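Local coordinates for DNA-binding protein (Silicibacter pomeroyi, PDB 3EUS) that probably binds DNA as a small, all-helical protein of the helix-turn-helix class, built as a dimer in the crystal, at residues L7-P10 against E11-Y14; L19-A22 against R23-G27; V72-I75 against V76-A80. All blocks are in the same frame, centred on the assembly; numbering follows the deposited sequence.

In the fold
From the N terminus, contact 1 comes first: 7-10 runs out of a loop into helix 10-25 and caps its first turn. Contact 2 lies farther along the same helix, at 19-27, where its last turns end and the chain turns off; the two centres are about 18 Å apart. Contact 3 follows much later, within helix 72-81. Each joins neighbouring residues, so the three stand in series and none nests in or crosses another. Contacts 1 and 3 touch, Tyr14 lying on Thr78 and Ile79, which ties the start of helix 10-25 to helix 72-81, and both reach the second subunit. Contact 2 instead faces the helices at 30-36, 41-48 and 56-65.

Contact 1: residues L7-P10 against E11-Y14; sequences LRTP and EHVY
Thr9 OG1 accepts from His12 N at 3.2 Å and also meets the imidazole, where Thr9 OG1 and His12 ND1 are modelled only 2.4 Å apart, too short to be trusted as a length. A water lies 2.9 Å from the same Thr9 OG1 and makes a weak bond to Glu11 OE1. With chi1 at 68°, the hydroxyl of Thr9 sits between the backbone N and the carbonyl carbon, turned toward the N-H of His12. This is the N-cap of helix 10-25: Thr9 stands just before the helix, Pro10 fills its first position, and the backbone bonds start at once, Val13 N to Thr9 O at 3.1 Å and Tyr14 N to Pro10 O at 3.0 Å. The His12 ring meets Thr9 OG1 at its edge, near the ring plane, while Leu7 CA lies over one face, 3.9 Å from the ring centroid, a CH-pi contact. Leu7 CD2 comes in obliquely past the rim, 3.7 Å from His12 CD2. The two side chains cross at about a right angle. Glu11, bent at chi2 (90°), runs beside the Pro10 ring and points the same way. Farther out, Arg50 bonds to Leu7 O, Arg18 bonds to the Tyr14 hydroxyl, and Asp55 of the second subunit packs on His12.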
ATOM      1  N   LEU A   7       2.334  12.787   6.916  1.00 32.95           N
ATOM      2  CA  LEU A   7       2.228  11.395   7.336  1.00 31.58           C
ATOM      3  C   LEU A   7       1.700  11.338   8.752  1.00 30.93           C
ATOM      4  O   LEU A   7       2.088  10.471   9.522  1.00 31.52           O
ATOM      5  CB  LEU A   7       3.609  10.753   7.247  1.00 31.73           C
ATOM      6  CG  LEU A   7       4.320  10.794   5.878  1.00 31.51           C
ATOM      7  CD1 LEU A   7       5.706  10.246   6.014  1.00 32.81           C
ATOM      8  CD2 LEU A   7       3.563  10.023   4.815  1.00 32.68           C
ATOM      9  N   ARG A   8       0.823  12.279   9.095  1.00 29.59           N
ATOM     10  CA  ARG A   8       0.321  12.435  10.478  1.00 28.81           C
ATOM     11  C   ARG A   8      -1.088  11.902  10.684  1.00 26.65           C
ATOM     12  O   ARG A   8      -1.632  12.039  11.762  1.00 26.78           O
ATOM     13  CB  ARG A   8       0.276  13.904  10.937  1.00 29.14           C
ATOM     14  CG  ARG A   8       1.281  14.844  10.386  1.00 32.95           C
ATOM     15  CD  ARG A   8       1.926  15.679  11.525  1.00 37.07           C
ATOM     16  NE  ARG A   8       2.939  14.854  12.197  1.00 41.33           N
ATOM     17  CZ  ARG A   8       3.861  15.287  13.058  1.00 43.85           C
ATOM     18  NH1 ARG A   8       4.716  14.409  13.586  1.00 45.81           N
ATOM     19  NH2 ARG A   8       3.928  16.570  13.408  1.00 45.63           N
ATOM     20  N   THR A   9      -1.720  11.328   9.669  1.00 24.34           N
ATOM     21  CA  THR A   9      -3.096  10.898   9.866  1.00 23.27           C
ATOM     22  C   THR A   9      -3.069   9.620  10.706  1.00 21.74           C
ATOM     23  O   THR A   9      -2.042   8.903  10.734  1.00 20.58           O
ATOM     24  CB  THR A   9      -3.751  10.565   8.524  1.00 23.93           C
ATOM     25  OG1 THR A   9      -3.116   9.403   8.003  1.00 22.79           O
ATOM     26  CG2 THR A   9      -3.575  11.718   7.554  1.00 25.12           C
ATOM     27  N   PRO A  10      -4.174   9.315  11.356  1.00 21.11           N
ATOM     28  CA  PRO A  10      -4.347   8.067  12.062  1.00 20.37           C
ATOM     29  C   PRO A  10      -3.972   6.862  11.227  1.00 19.00           C
ATOM     30  O   PRO A  10      -3.429   5.881  11.762  1.00 17.04           O
ATOM     31  CB  PRO A  10      -5.852   8.029  12.339  1.00 20.04           C
ATOM     32  CG  PRO A  10      -6.240   9.431  12.382  1.00 22.29           C
ATOM     33  CD  PRO A  10      -5.345  10.198  11.527  1.00 21.77           C
ATOM     34  N   GLU A  11      -4.269   6.917   9.921  1.00 18.55           N
ATOM     35  CA  GLU A  11      -3.980   5.780   9.053  1.00 18.30           C
ATOM     36  C   GLU A  11      -2.471   5.546   8.851  1.00 18.73           C
ATOM     37  O   GLU A  11      -1.996   4.417   8.863  1.00 16.57           O
ATOM     38  CB  GLU A  11      -4.684   5.947   7.714  1.00 19.48           C
ATOM     39  CG  GLU A  11      -6.174   5.874   7.838  1.00 20.67           C
ATOM     40  CD  GLU A  11      -6.872   7.203   8.094  1.00 25.66           C
ATOM     41  OE1 GLU A  11      -6.297   8.206   8.600  1.00 22.73           O
ATOM     42  OE2 GLU A  11      -8.079   7.207   7.804  1.00 30.92           O
ATOM     43  N   HIS A  12      -1.721   6.619   8.688  1.00 19.21           N
ATOM     44  CA  HIS A  12      -0.258   6.516   8.556  1.00 20.06           C
ATOM     45  C   HIS A  12       0.381   6.012   9.825  1.00 19.70           C
ATOM     46  O   HIS A  12       1.293   5.177   9.788  1.00 19.16           O
ATOM     47  CB  HIS A  12       0.347   7.878   8.312  1.00 21.60           C
ATOM     48  CG  HIS A  12      -0.017   8.435   6.998  1.00 26.70           C
ATOM     49  ND1 HIS A  12      -1.061   9.323   6.839  1.00 33.18           N
ATOM     50  CD2 HIS A  12       0.496   8.214   5.766  1.00 31.22           C
ATOM     51  CE1 HIS A  12      -1.176   9.622   5.553  1.00 34.47           C
ATOM     52  NE2 HIS A  12      -0.247   8.959   4.884  1.00 33.72           N
ATOM     53  N   VAL A  13      -0.078   6.546  10.940  1.00 17.96           N
ATOM     54  CA  VAL A  13       0.471   6.150  12.235  1.00 18.17           C
ATOM     55  C   VAL A  13       0.225   4.637  12.442  1.00 17.57           C
ATOM     56  O   VAL A  13       1.114   3.873  12.797  1.00 16.45           O
ATOM     57  CB  VAL A  13      -0.156   7.020  13.345  1.00 17.90           C
ATOM     58  CG1 VAL A  13      -0.064   6.367  14.723  1.00 20.31           C
ATOM     59  CG2 VAL A  13       0.460   8.394  13.353  1.00 17.67           C
ATOM     60  N   TYR A  14      -0.984   4.199  12.138  1.00 16.42           N
ATOM     61  CA  TYR A  14      -1.321   2.745  12.196  1.00 15.99           C
ATOM     62  C   TYR A  14      -0.479   1.909  11.237  1.00 15.46           C
ATOM     63  O   TYR A  14       0.044   0.876  11.603  1.00 14.50           O
ATOM     64  CB  TYR A  14      -2.800   2.542  11.920  1.00 15.11           C
ATOM     65  CG  TYR A  14      -3.211   1.115  11.803  1.00 15.33           C
ATOM     66  CD1 TYR A  14      -3.363   0.322  12.939  1.00 18.53           C
ATOM     67  CD2 TYR A  14      -3.451   0.548  10.579  1.00 17.56           C
ATOM     68  CE1 TYR A  14      -3.732  -0.992  12.838  1.00 18.71           C
ATOM     69  CE2 TYR A  14      -3.792  -0.757  10.475  1.00 19.34           C
ATOM     70  CZ  TYR A  14      -3.953  -1.511  11.599  1.00 17.84           C
ATOM     71  OH  TYR A  14      -4.310  -2.823  11.492  1.00 23.33           O
TER
HETATM   72  O   HOH W   1      -5.245   9.103   5.986  1.00 31.06           O

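Contact 2: residues L19-A22 against R23-G27; sequences LRQA and RLDAG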
ATOM      1  N   LEU A  19       3.944  -1.891  10.149  1.00 11.81           N
ATOM      2  CA  LEU A  19       5.210  -2.173   9.425  1.00 12.90           C
ATOM      3  C   LEU A  19       6.278  -2.563  10.423  1.00 11.76           C
ATOM      4  O   LEU A  19       7.011  -3.574  10.272  1.00 11.39           O
ATOM      5  CB  LEU A  19       5.620  -0.974   8.649  1.00 12.12           C
ATOM      6  CG  LEU A  19       4.815  -0.716   7.384  1.00 11.63           C
ATOM      7  CD1 LEU A  19       5.267   0.628   6.806  1.00 13.87           C
ATOM      8  CD2 LEU A  19       5.015  -1.870   6.430  1.00 15.02           C
ATOM      9  N   ARG A  20       6.364  -1.782  11.484  1.00 12.05           N
ATOM     10  CA  ARG A  20       7.367  -2.051  12.511  1.00 11.55           C
ATOM     11  C   ARG A  20       7.073  -3.376  13.203  1.00 12.01           C
ATOM     12  O   ARG A  20       7.991  -4.144  13.490  1.00 13.22           O
ATOM     13  CB  ARG A  20       7.446  -0.892  13.554  1.00 12.63           C
ATOM     14  CG  ARG A  20       8.362  -1.174  14.723  1.00 13.41           C
ATOM     15  CD  ARG A  20       8.397  -0.011  15.790  1.00 12.26           C
ATOM     16  NE  ARG A  20       7.067   0.573  16.034  1.00 18.21           N
ATOM     17  CZ  ARG A  20       6.665   1.756  15.530  1.00 23.49           C
ATOM     18  NH1 ARG A  20       7.518   2.544  14.843  1.00 23.27           N
ATOM     19  NH2 ARG A  20       5.441   2.216  15.800  1.00 23.66           N
ATOM     20  N   GLN A  21       5.812  -3.627  13.551  1.00 12.84           N
ATOM     21  CA  GLN A  21       5.494  -4.840  14.293  1.00 14.32           C
ATOM     22  C   GLN A  21       5.721  -6.099  13.431  1.00 15.04           C
ATOM     23  O   GLN A  21       6.212  -7.117  13.948  1.00 15.25           O
ATOM     24  CB  GLN A  21       4.065  -4.772  14.866  1.00 15.08           C
ATOM     25  CG  GLN A  21       3.877  -5.411  16.288  1.00 20.37           C
ATOM     26  CD  GLN A  21       4.930  -5.030  17.326  1.00 22.53           C
ATOM     27  OE1 GLN A  21       5.067  -3.849  17.728  1.00 22.59           O
ATOM     28  NE2 GLN A  21       5.684  -6.036  17.787  1.00 22.42           N
ATOM     29  N   ALA A  22       5.449  -6.009  12.116  1.00 14.88           N
ATOM     30  CA  ALA A  22       5.819  -7.097  11.212  1.00 13.91           C
ATOM     31  C   ALA A  22       7.321  -7.402  11.294  1.00 13.17           C
ATOM     32  O   ALA A  22       7.738  -8.570  11.350  1.00 14.95           O
ATOM     33  CB  ALA A  22       5.345  -6.825   9.734  1.00 12.74           C
ATOM     34  N   ARG A  23       8.155  -6.366  11.293  1.00 13.32           N
ATOM     35  CA  ARG A  23       9.585  -6.560  11.326  1.00 11.81           C
ATOM     36  C   ARG A  23      10.011  -7.191  12.631  1.00 13.49           C
ATOM     37  O   ARG A  23      10.796  -8.117  12.638  1.00 14.45           O
ATOM     38  CB  ARG A  23      10.319  -5.233  11.165  1.00 10.92           C
ATOM     39  CG  ARG A  23      11.821  -5.290  11.338  1.00 11.85           C
ATOM     40  CD  ARG A  23      12.457  -3.991  11.087  1.00 12.95           C
ATOM     41  NE  ARG A  23      12.008  -2.966  12.041  1.00 15.05           N
ATOM     42  CZ  ARG A  23      12.386  -2.883  13.333  1.00 18.30           C
ATOM     43  NH1 ARG A  23      13.216  -3.751  13.884  1.00 15.51           N
ATOM     44  NH2 ARG A  23      11.911  -1.906  14.080  1.00 17.67           N
ATOM     45  N   LEU A  24       9.530  -6.614  13.729  1.00 14.83           N
ATOM     46  CA  LEU A  24       9.865  -7.071  15.076  1.00 15.05           C
ATOM     47  C   LEU A  24       9.338  -8.482  15.266  1.00 16.32           C
ATOM     48  O   LEU A  24      10.044  -9.305  15.869  1.00 14.61           O
ATOM     49  CB  LEU A  24       9.241  -6.160  16.141  1.00 15.11           C
ATOM     50  CG  LEU A  24       9.825  -4.749  16.291  1.00 15.48           C
ATOM     51  CD1 LEU A  24       8.994  -3.893  17.244  1.00 14.88           C
ATOM     52  CD2 LEU A  24      11.271  -4.805  16.725  1.00 18.97           C
ATOM     53  N   ASP A  25       8.128  -8.764  14.754  1.00 17.06           N
ATOM     54  CA  ASP A  25       7.577 -10.153  14.800  1.00 18.08           C
ATOM     55  C   ASP A  25       8.404 -11.204  14.036  1.00 18.01           C
ATOM     56  O   ASP A  25       8.394 -12.379  14.421  1.00 18.47           O
ATOM     57  CB  ASP A  25       6.134 -10.222  14.305  1.00 18.11           C
ATOM     58  CG  ASP A  25       5.126  -9.548  15.264  1.00 20.10           C
ATOM     59  OD1 ASP A  25       5.531  -9.184  16.384  1.00 17.12           O
ATOM     60  OD2 ASP A  25       3.939  -9.358  14.846  1.00 20.19           O
ATOM     61  N   ALA A  26       9.143 -10.782  13.007  1.00 15.81           N
ATOM     62  CA  ALA A  26      10.027 -11.669  12.237  1.00 15.76           C
ATOM     63  C   ALA A  26      11.407 -11.770  12.843  1.00 14.92           C
ATOM     64  O   ALA A  26      12.261 -12.507  12.346  1.00 14.38           O
ATOM     65  CB  ALA A  26      10.137 -11.161  10.744  1.00 14.72           C
ATOM     66  N   GLY A  27      11.658 -11.001  13.894  1.00 14.83           N
ATOM     67  CA  GLY A  27      12.909 -11.067  14.598  1.00 15.10           C
ATOM     68  C   GLY A  27      14.034 -10.359  13.897  1.00 14.93           C
ATOM     69  O   GLY A  27      15.184 -10.793  14.022  1.00 14.76           O
TER
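Arg20 and Leu24, one turn apart, lie side by side and point the same way, with Leu24 CD1 3.8 Å from Arg20 CG, so the aliphatic part of the arginine is what the leucine touches. Arg23 crosses Arg20 obliquely, its guanidinium plane turned 74° from the other, and brings Arg23 NH2 to 3.7 Å from Arg20 CG. One face of the Arg23 guanidinium is turned to Arg20 O. The chain of Arg23 starts out with CG opposite the backbone N (chi1 173°) and bends at chi3, and its charged end makes, among other bonds, a salt bridge from NE to Glu48 and a bond from NH1 to Leu28 O. Through these the last turns of helix 10-25 are tied to helix 41-48 and to the chain leading into helix 30-36, within the helix-turn-helix family region. The helix closes in a Schellman motif, in which Gly27, with positive phi, gives its N-H to Leu24 O, Gly27 N standing 3.1 Å from that oxygen. Just before it the regular helical bonding fades, the bond from Ala26 N to Ala22 O being weak. Gln21, bent at chi2, slants across Leu24 and Asp25, its amide plane 54° from the Asp25 carboxylate. Along the backbone, Asp25 N bonds to Gln21 O at 2.7 Å. Cutting the glutamine side chain back to an alanine is likely to leave Leu24 CB and the Asp25 carboxylate without the flat amide beside them. Leu19 and Ala22 both pack on Met63 of helix 56-65.

Contact 3: residues V72-I75 against V76-A80; sequences VSEI and VATIA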
ATOM      1  N   VAL A  72      -1.597  -8.951   5.502  1.00 16.25           N
ATOM      2  CA  VAL A  72      -1.798  -7.846   4.555  1.00 16.81           C
ATOM      3  C   VAL A  72      -3.306  -7.456   4.500  1.00 17.51           C
ATOM      4  O   VAL A  72      -3.657  -6.284   4.591  1.00 18.85           O
ATOM      5  CB  VAL A  72      -1.198  -8.180   3.154  1.00 17.11           C
ATOM      6  CG1 VAL A  72      -1.722  -7.226   2.061  1.00 17.73           C
ATOM      7  CG2 VAL A  72       0.430  -8.036   3.171  1.00 14.79           C
ATOM      8  N   SER A  73      -4.190  -8.458   4.348  1.00 17.45           N
ATOM      9  CA  SER A  73      -5.615  -8.163   4.174  1.00 17.28           C
ATOM     10  C   SER A  73      -6.150  -7.385   5.402  1.00 16.16           C
ATOM     11  O   SER A  73      -6.895  -6.427   5.274  1.00 14.97           O
ATOM     12  CB  SER A  73      -6.392  -9.464   3.911  1.00 17.94           C
ATOM     13  OG  SER A  73      -7.728  -9.169   3.808  1.00 23.03           O
ATOM     14  N   GLU A  74      -5.765  -7.816   6.589  1.00 15.66           N
ATOM     15  CA  GLU A  74      -6.177  -7.174   7.832  1.00 16.30           C
ATOM     16  C   GLU A  74      -5.681  -5.729   7.925  1.00 15.30           C
ATOM     17  O   GLU A  74      -6.446  -4.872   8.282  1.00 15.13           O
ATOM     18  CB  GLU A  74      -5.618  -7.958   8.976  1.00 18.84           C
ATOM     19  CG  GLU A  74      -6.029  -7.583  10.417  1.00 18.67           C
ATOM     20  CD  GLU A  74      -5.204  -8.440  11.421  1.00 20.37           C
ATOM     21  OE1 GLU A  74      -4.114  -7.997  11.892  1.00 18.45           O
ATOM     22  OE2 GLU A  74      -5.620  -9.581  11.700  1.00 21.37           O
ATOM     23  N   ILE A  75      -4.408  -5.520   7.642  1.00 15.81           N
ATOM     24  CA  ILE A  75      -3.789  -4.158   7.654  1.00 15.35           C
ATOM     25  C   ILE A  75      -4.575  -3.199   6.718  1.00 16.15           C
ATOM     26  O   ILE A  75      -5.047  -2.139   7.137  1.00 16.10           O
ATOM     27  CB  ILE A  75      -2.323  -4.234   7.277  1.00 16.17           C
ATOM     28  CG1 ILE A  75      -1.537  -5.027   8.366  1.00 15.13           C
ATOM     29  CG2 ILE A  75      -1.743  -2.785   7.052  1.00 16.90           C
ATOM     30  CD1 ILE A  75      -0.120  -5.382   7.984  1.00 17.97           C
ATOM     31  N   VAL A  76      -4.800  -3.644   5.485  1.00 15.69           N
ATOM     32  CA  VAL A  76      -5.402  -2.809   4.454  1.00 15.99           C
ATOM     33  C   VAL A  76      -6.885  -2.567   4.759  1.00 15.86           C
ATOM     34  O   VAL A  76      -7.356  -1.442   4.685  1.00 15.69           O
ATOM     35  CB  VAL A  76      -5.192  -3.456   3.047  1.00 15.27           C
ATOM     36  CG1 VAL A  76      -6.081  -2.740   1.961  1.00 19.19           C
ATOM     37  CG2 VAL A  76      -3.729  -3.581   2.651  1.00 15.30           C
ATOM     38  N   ALA A  77      -7.613  -3.599   5.220  1.00 16.39           N
ATOM     39  CA  ALA A  77      -9.012  -3.416   5.591  1.00 17.44           C
ATOM     40  C   ALA A  77      -9.157  -2.461   6.774  1.00 17.89           C
ATOM     41  O   ALA A  77     -10.112  -1.689   6.829  1.00 18.96           O
ATOM     42  CB  ALA A  77      -9.686  -4.796   5.951  1.00 17.13           C
ATOM     43  N   THR A  78      -8.248  -2.583   7.747  1.00 18.03           N
ATOM     44  CA  THR A  78      -8.302  -1.720   8.955  1.00 18.30           C
ATOM     45  C   THR A  78      -8.052  -0.270   8.553  1.00 18.61           C
ATOM     46  O   THR A  78      -8.790   0.665   8.997  1.00 17.74           O
ATOM     47  CB  THR A  78      -7.326  -2.234  10.052  1.00 17.65           C
ATOM     48  OG1 THR A  78      -7.666  -3.582  10.366  1.00 17.35           O
ATOM     49  CG2 THR A  78      -7.455  -1.435  11.355  1.00 18.74           C
ATOM     50  N   ILE A  79      -7.048  -0.059   7.693  1.00 19.56           N
ATOM     51  CA  ILE A  79      -6.794   1.286   7.162  1.00 19.56           C
ATOM     52  C   ILE A  79      -8.038   1.808   6.467  1.00 20.61           C
ATOM     53  O   ILE A  79      -8.453   2.957   6.762  1.00 21.36           O
ATOM     54  CB  ILE A  79      -5.568   1.357   6.235  1.00 19.71           C
ATOM     55  CG1 ILE A  79      -4.265   1.139   7.036  1.00 19.15           C
ATOM     56  CG2 ILE A  79      -5.563   2.702   5.475  1.00 20.80           C
ATOM     57  CD1 ILE A  79      -3.170   0.703   6.215  1.00 22.57           C
ATOM     58  N   ALA A  80      -8.682   0.968   5.627  1.00 20.50           N
ATOM     59  CA  ALA A  80      -9.829   1.360   4.785  1.00 21.42           C
ATOM     60  C   ALA A  80     -11.050   1.827   5.578  1.00 23.69           C
ATOM     61  O   ALA A  80     -11.729   2.793   5.183  1.00 23.79           O
ATOM     62  CB  ALA A  80     -10.237   0.223   3.760  1.00 20.14           C
TER
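Thr78 CB stands 3.3 Å from Glu74 O, one turn back along the helix, and the side chain reaches this carbonyl a second time through its hydroxyl. The hydroxyl lies opposite the threonine's own carbonyl carbon, beside the backbone N (chi1 -57°), which swings Thr78 OG1 to 2.7 Å from Glu74 O, and here the threonine is the donor. The other donor on the same oxygen is Thr78 N at 3.0 Å. The two come from opposite faces of the carbonyl plane, the hydroxyl tilted 32° and the amide 27°, so Glu74 O is gripped from both sides and the hydroxyl of this buried residue finds an acceptor in its own helix. Thr78 CB and the methyl CG2 both lie about 3.4 Å from Tyr14 OH, on helix 10-25. This is the threonine version of the familiar side-chain-to-backbone bond inside an alpha-helix, added to the regular ladder of helix 72-81, in which Val76 N bonds to Val72 O, Ala77 N to Ser73 O and Ile79 N to Ile75 O. Ile75 and Ile79 run side by side in the same direction, CG2 of Ile75 lying 3.9 Å from CD1 of Ile79. That Ile79 CD1 also comes 3.5 Å from Ile75 O. Val72 and Val76 meet more loosely, Val72 CG1 to Val76 CG2 at 4.2 Å, and both lie against Phe59 of helix 56-65. The carboxylate of Glu74 makes a salt bridge to Arg18, while Val76 and Ile79 both pack on Ala60 of the second subunit.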